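Beta-lactamase (Sebaldella termitidis, PDB 6N1N) probably hydrolyses the beta-lactam ring of penicillin-type antibiotics to a substituted beta-amino acid, as a class D serine beta-lactamase. Local coordinates at residues Leu59-Glu63 with Glu64-Lys68; Glu118-Glu122 with Phe123-Asn127; Ser146-Glu149 with Gln150-Leu154. All blocks are in the same frame, centred on the assembly; numbering follows the deposited sequence.

Contact 1: Leu59-Glu63 with Glu64-Lys68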
# COMPACT_ATOMS: atom_id res chain seq x y z
N LEU A 59 0.54 4.66 10.62
CA LEU A 59 -0.43 4.65 11.72
C LEU A 59 0.25 4.25 13.02
O LEU A 59 0.02 4.87 14.07
CB LEU A 59 -1.58 3.68 11.44
CG LEU A 59 -2.50 3.94 10.24
CD1 LEU A 59 -3.34 2.70 9.98
CD2 LEU A 59 -3.38 5.13 10.45
N ILE A 60 1.08 3.21 12.96
CA ILE A 60 1.70 2.69 14.17
C ILE A 60 2.68 3.71 14.75
O ILE A 60 2.70 3.94 15.96
CB ILE A 60 2.39 1.34 13.89
CG1 ILE A 60 1.34 0.26 13.57
CG2 ILE A 60 3.22 0.88 15.09
CD1 ILE A 60 1.91 -1.04 13.02
N PHE A 61 3.50 4.33 13.89
CA PHE A 61 4.46 5.33 14.37
C PHE A 61 3.77 6.46 15.14
O PHE A 61 4.24 6.88 16.20
CB PHE A 61 5.25 5.92 13.20
CG PHE A 61 6.43 5.08 12.74
CD1 PHE A 61 6.54 3.73 13.02
CD2 PHE A 61 7.43 5.67 11.98
CE1 PHE A 61 7.61 3.00 12.58
CE2 PHE A 61 8.51 4.94 11.55
CZ PHE A 61 8.60 3.61 11.85
N LEU A 62 2.65 6.96 14.62
CA LEU A 62 1.96 8.04 15.31
C LEU A 62 1.29 7.56 16.59
O LEU A 62 1.40 8.20 17.63
CB LEU A 62 0.94 8.70 14.38
CG LEU A 62 1.63 9.44 13.24
CD1 LEU A 62 0.66 9.64 12.11
CD2 LEU A 62 2.18 10.80 13.71
N GLU A 63 0.58 6.43 16.52
CA GLU A 63 -0.13 5.96 17.71
C GLU A 63 0.83 5.63 18.85
O GLU A 63 0.52 5.89 20.03
CB GLU A 63 -1.00 4.75 17.36
CG GLU A 63 -2.05 4.41 18.44
CD GLU A 63 -3.14 5.46 18.59
OE1 GLU A 63 -3.27 6.30 17.69
OE2 GLU A 63 -3.87 5.41 19.61
N GLU A 64 1.98 5.07 18.52
CA GLU A 64 3.01 4.70 19.49
C GLU A 64 3.95 5.85 19.83
O GLU A 64 4.89 5.64 20.61
CB GLU A 64 3.82 3.51 18.97
CG GLU A 64 3.05 2.22 18.94
CD GLU A 64 2.52 1.86 20.31
OE1 GLU A 64 3.34 1.78 21.24
OE2 GLU A 64 1.31 1.68 20.47
N GLU A 65 3.74 7.03 19.27
CA GLU A 65 4.51 8.24 19.58
C GLU A 65 5.97 8.14 19.16
O GLU A 65 6.83 8.84 19.70
CB GLU A 65 4.39 8.56 21.08
CG GLU A 65 2.95 8.82 21.45
CD GLU A 65 2.75 9.06 22.93
OE1 GLU A 65 3.50 9.87 23.50
OE2 GLU A 65 1.86 8.41 23.52
N VAL A 66 6.26 7.32 18.15
CA VAL A 66 7.60 7.32 17.55
C VAL A 66 7.96 8.73 17.10
O VAL A 66 9.10 9.19 17.31
CB VAL A 66 7.66 6.32 16.38
CG1 VAL A 66 8.98 6.41 15.63
CG2 VAL A 66 7.47 4.92 16.91
N VAL A 67 7.02 9.41 16.45
CA VAL A 67 7.10 10.83 16.16
C VAL A 67 5.83 11.46 16.71
O VAL A 67 4.80 10.78 16.85
CB VAL A 67 7.28 11.16 14.67
CG1 VAL A 67 8.66 10.76 14.20
CG2 VAL A 67 6.24 10.45 13.82
N LYS A 68 5.90 12.75 17.03
CA LYS A 68 4.75 13.43 17.62
C LYS A 68 3.71 13.75 16.57
O LYS A 68 2.50 13.69 16.84
CB LYS A 68 5.21 14.71 18.33
CG LYS A 68 4.09 15.50 18.98
CD LYS A 68 4.63 16.54 19.95
CE LYS A 68 3.50 17.32 20.61
NZ LYS A 68 2.72 18.10 19.62
O HOH W 1 1.94 10.85 17.58
O HOH W 2 1.32 5.52 22.69
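Val66 folds back onto Phe61, its CG1 lying over one face of the ring, 4.2 Å from the ring centroid and 18° off the normal, a CH-pi contact. CG1 stands anti to Val66's own backbone N (chi1 173°), which carries this methyl out over the ring while CG2 stays near Phe61 O. Beside this pair the CD2 methyl of Leu62 meets CG2 of Val67 at 4.1 Å, and CG2 of Ile60 lies along CG of Glu64 at 4.1 Å. The backbone that brings these side chains together is a Schellman motif ending helix 56-63. Val66 N donates to Phe61 O at 2.8 Å in a bent bond (131° at the hydrogen), and Glu65, with positive phi, sends its N to Leu62 O at 3.1 Å. On the outer side a water donates to both Glu63 O and Glu65 OE2, tying the last turn to an exposed carboxylate. Glu63 OE1 is held by Thr168 OG1 and Ser165 N. Helix 166-175 packs against Leu62, helix 113-122 meets Ile60, Phe61 and Glu64, and the ring of Tyr104 from helix 101-108 meets that of Phe61.

Contact 2: Glu118-Glu122 with Phe123-Asn127; sequences EYLKE and FNYGN
Phe123 lays a ring face under the last turn of helix 113-122, with Tyr119 CB 4.3 Å above the ring plane and toward its rim. The two aromatic side chains extend alongside one another, CD1 of Tyr119 touching CZ of Phe123 at 3.9 Å, but their planes meet obliquely at 50°. Leu120 closes the other part of the packed side: its CD2 methyl reaches CB of Tyr125 at 3.9 Å. With CG anti to the backbone N, the Tyr125 chi1 of -159° carries the ring past Leu120 CD2 toward Phe53 and Phe153, which it meets edge-to-face. The backbone behind this packing is a Schellman motif that closes the helix, Asn124 taking positive phi. Tyr125 N returns to Leu120 O at 3.0 Å, and Asn124 N donates to Lys121 O at 3.1 Å. Tyr125 then centres an inverse gamma turn. The solvent side, with the exposed Lys121 and Asn124, is looser: side-chain contact is sparse there and water takes over, one molecule donating to Lys121 O at 2.7 Å and to Asn124 OD1 at 3.0 Å.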
# COMPACT_ATOMS: atom_id res chain seq x y z
N GLU A 118 0.64 -7.02 17.97
CA GLU A 118 -0.66 -6.52 18.40
C GLU A 118 -1.34 -5.72 17.31
O GLU A 118 -2.54 -5.90 17.04
CB GLU A 118 -0.52 -5.65 19.64
CG GLU A 118 -0.18 -6.39 20.91
CD GLU A 118 0.06 -5.42 22.05
OE1 GLU A 118 -0.36 -4.24 21.92
OE2 GLU A 118 0.67 -5.82 23.05
N TYR A 119 -0.59 -4.82 16.65
CA TYR A 119 -1.15 -4.05 15.55
C TYR A 119 -1.49 -4.91 14.35
O TYR A 119 -2.51 -4.70 13.70
CB TYR A 119 -0.18 -2.93 15.16
CG TYR A 119 -0.26 -1.73 16.08
CD1 TYR A 119 -1.34 -0.86 16.03
CD2 TYR A 119 0.72 -1.49 17.03
CE1 TYR A 119 -1.42 0.24 16.87
CE2 TYR A 119 0.66 -0.40 17.88
CZ TYR A 119 -0.42 0.45 17.80
OH TYR A 119 -0.48 1.53 18.65
N LEU A 120 -0.65 -5.90 14.02
CA LEU A 120 -0.96 -6.78 12.90
C LEU A 120 -2.24 -7.56 13.16
O LEU A 120 -3.01 -7.82 12.22
CB LEU A 120 0.23 -7.71 12.62
CG LEU A 120 1.53 -7.00 12.23
CD1 LEU A 120 2.63 -8.02 11.99
CD2 LEU A 120 1.42 -6.10 11.00
N LYS A 121 -2.52 -7.89 14.43
CA LYS A 121 -3.78 -8.55 14.78
C LYS A 121 -4.96 -7.58 14.64
O LYS A 121 -5.98 -7.92 14.02
CB LYS A 121 -3.69 -9.10 16.20
CG LYS A 121 -4.95 -9.80 16.70
CD LYS A 121 -4.71 -10.44 18.07
CE LYS A 121 -6.01 -10.73 18.82
NZ LYS A 121 -6.55 -12.10 18.54
N GLU A 122 -4.83 -6.39 15.22
CA GLU A 122 -5.86 -5.36 15.10
C GLU A 122 -6.18 -5.07 13.64
O GLU A 122 -7.35 -4.90 13.27
CB GLU A 122 -5.37 -4.11 15.84
CG GLU A 122 -6.24 -2.86 15.74
CD GLU A 122 -7.47 -2.91 16.61
OE1 GLU A 122 -7.63 -3.90 17.35
OE2 GLU A 122 -8.29 -1.96 16.55
N PHE A 123 -5.15 -5.02 12.80
CA PHE A 123 -5.27 -4.67 11.40
C PHE A 123 -5.65 -5.85 10.50
O PHE A 123 -5.84 -5.64 9.29
CB PHE A 123 -3.94 -4.08 10.89
CG PHE A 123 -3.59 -2.74 11.46
CD1 PHE A 123 -4.48 -2.00 12.22
CD2 PHE A 123 -2.32 -2.22 11.24
CE1 PHE A 123 -4.14 -0.76 12.73
CE2 PHE A 123 -1.97 -0.98 11.76
CZ PHE A 123 -2.90 -0.26 12.50
N ASN A 124 -5.73 -7.07 11.04
CA ASN A 124 -5.96 -8.27 10.22
C ASN A 124 -4.99 -8.30 9.04
O ASN A 124 -5.37 -8.48 7.88
CB ASN A 124 -7.41 -8.31 9.72
CG ASN A 124 -8.40 -8.09 10.83
OD1 ASN A 124 -8.53 -8.92 11.73
ND2 ASN A 124 -9.11 -6.95 10.78
N TYR A 125 -3.71 -8.10 9.34
CA TYR A 125 -2.75 -7.78 8.30
C TYR A 125 -2.08 -9.06 7.83
O TYR A 125 -0.98 -9.42 8.24
CB TYR A 125 -1.74 -6.75 8.79
CG TYR A 125 -1.07 -6.02 7.63
CD1 TYR A 125 -1.64 -4.88 7.06
CD2 TYR A 125 0.08 -6.52 7.05
CE1 TYR A 125 -1.05 -4.23 5.98
CE2 TYR A 125 0.69 -5.87 5.96
CZ TYR A 125 0.12 -4.72 5.45
OH TYR A 125 0.70 -4.09 4.37
N GLY A 126 -2.77 -9.74 6.91
CA GLY A 126 -2.18 -10.88 6.24
C GLY A 126 -1.90 -12.02 7.19
O GLY A 126 -2.70 -12.33 8.08
N ASN A 127 -0.75 -12.68 7.00
CA ASN A 127 -0.40 -13.79 7.88
C ASN A 127 0.09 -13.33 9.26
O ASN A 127 0.29 -14.18 10.14
CB ASN A 127 0.65 -14.70 7.22
CG ASN A 127 1.97 -13.99 6.94
OD1 ASN A 127 2.18 -12.84 7.34
ND2 ASN A 127 2.88 -14.70 6.25
O HOH W 3 -6.62 -10.48 13.40

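Contact 3: Ser146-Glu149 with Gln150-Leu154; sequences SPEE and QIDFL
Gln150 places its CG 3.4 Å from Ser146 O, the same carbonyl that accepts its backbone N at 2.9 Å. Its chain then bends sharply at chi2 (-95°), and NE2 finds OG1 of Thr52, the residue that follows the predicted acyl-ester serine Ser51 in the chain. Ser146 is the N-cap of helix 147-159 and forms a capping box with Glu149. Its OG accepts Glu149 N at 3.1 Å; in return Glu149, with CG beside its own N (chi1 -68°) and the chain extended beyond, brings OE1 back to Ser146 N at 2.9 Å, using the anti lone pair. OE2 of the same carboxylate is in a salt bridge with Arg46. Around the helix from the capping box, Glu148 and Asp152, one turn apart, run next to each other, CG of Glu148 being 3.9 Å from Asp152 OD2. Their carboxylates are turned 71° apart; with 4.4 Å between Glu148 OE2 and Asp152 OD2 they would probably repel each other mildly. Glu148, Glu149 and Asp152 all lie in the first two turns, where the helix N-terminus would probably ease their negative charge; Arg46 at Glu149, and more weakly Lys44 near Glu148, would add to that effect.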
# COMPACT_ATOMS: atom_id res chain seq x y z
N SER A 146 -2.56 -10.62 1.10
CA SER A 146 -3.16 -10.73 -0.22
C SER A 146 -3.77 -9.41 -0.64
O SER A 146 -4.00 -8.53 0.20
CB SER A 146 -4.26 -11.79 -0.23
OG SER A 146 -5.39 -11.34 0.50
N PRO A 147 -4.09 -9.24 -1.93
CA PRO A 147 -4.81 -8.02 -2.35
C PRO A 147 -6.16 -7.83 -1.66
O PRO A 147 -6.50 -6.71 -1.25
CB PRO A 147 -4.97 -8.23 -3.87
CG PRO A 147 -3.78 -9.09 -4.24
CD PRO A 147 -3.66 -10.06 -3.08
N GLU A 148 -6.97 -8.87 -1.53
CA GLU A 148 -8.20 -8.79 -0.74
C GLU A 148 -7.95 -8.27 0.67
O GLU A 148 -8.68 -7.41 1.17
CB GLU A 148 -8.84 -10.18 -0.72
CG GLU A 148 -10.05 -10.35 0.16
CD GLU A 148 -10.49 -11.82 0.21
OE1 GLU A 148 -10.04 -12.60 -0.67
OE2 GLU A 148 -11.28 -12.18 1.11
N GLU A 149 -6.90 -8.77 1.34
CA GLU A 149 -6.59 -8.35 2.70
C GLU A 149 -6.08 -6.92 2.76
O GLU A 149 -6.34 -6.20 3.74
CB GLU A 149 -5.55 -9.30 3.30
CG GLU A 149 -6.08 -10.69 3.54
CD GLU A 149 -5.02 -11.66 4.00
OE1 GLU A 149 -3.90 -11.63 3.46
OE2 GLU A 149 -5.32 -12.46 4.91
N GLN A 150 -5.34 -6.47 1.73
CA GLN A 150 -4.97 -5.06 1.67
C GLN A 150 -6.21 -4.19 1.65
O GLN A 150 -6.32 -3.21 2.39
CB GLN A 150 -4.14 -4.76 0.42
CG GLN A 150 -2.75 -5.33 0.40
CD GLN A 150 -1.69 -4.37 0.87
OE1 GLN A 150 -1.96 -3.41 1.61
NE2 GLN A 150 -0.46 -4.64 0.46
N ILE A 151 -7.18 -4.56 0.81
CA ILE A 151 -8.40 -3.77 0.69
C ILE A 151 -9.19 -3.80 1.99
O ILE A 151 -9.71 -2.77 2.43
CB ILE A 151 -9.23 -4.27 -0.50
CG1 ILE A 151 -8.57 -3.81 -1.81
CG2 ILE A 151 -10.68 -3.80 -0.39
CD1 ILE A 151 -9.10 -4.46 -3.06
N ASP A 152 -9.30 -4.96 2.63
CA ASP A 152 -10.10 -5.00 3.85
C ASP A 152 -9.47 -4.12 4.92
O ASP A 152 -10.18 -3.42 5.65
CB ASP A 152 -10.28 -6.45 4.30
CG ASP A 152 -11.49 -7.12 3.58
OD1 ASP A 152 -12.55 -6.46 3.41
OD2 ASP A 152 -11.39 -8.28 3.16
N PHE A 153 -8.13 -4.10 4.97
CA PHE A 153 -7.42 -3.22 5.90
C PHE A 153 -7.67 -1.75 5.57
O PHE A 153 -7.92 -0.93 6.47
CB PHE A 153 -5.92 -3.55 5.86
CG PHE A 153 -5.03 -2.43 6.34
CD1 PHE A 153 -4.89 -2.16 7.68
CD2 PHE A 153 -4.38 -1.63 5.42
CE1 PHE A 153 -4.09 -1.10 8.09
CE2 PHE A 153 -3.59 -0.59 5.83
CZ PHE A 153 -3.43 -0.31 7.15
N LEU A 154 -7.66 -1.41 4.28
CA LEU A 154 -7.87 -0.03 3.87
C LEU A 154 -9.31 0.42 4.13
O LEU A 154 -9.51 1.58 4.49
CB LEU A 154 -7.52 0.14 2.40
CG LEU A 154 -6.04 0.02 2.07
CD1 LEU A 154 -5.83 -0.24 0.60
CD2 LEU A 154 -5.29 1.27 2.50

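Contacts 1 and 2 are the C-terminal ends of two neighbouring helices, centres about 17 Å apart, and meet through a short, probable hydrogen bond between Tyr119 OH and Glu64 OE2 (2.5 Å) and packing of Ile60 CD1 on Tyr119 CB (3.5 Å). Contact 3 starts the next helix, 147-159, beside the sheet, its centre about 11 Å from that of contact 2; Phe123 CD2 lies 3.8 Å from Phe153 CE1. Leu59, touching both Phe123 and Phe153, joins all three. The side chains of Tyr125 and Gln150 lie about 9 Å from that of Ser51, the predicted acyl-ester serine, and that of Phe61 about 12 Å.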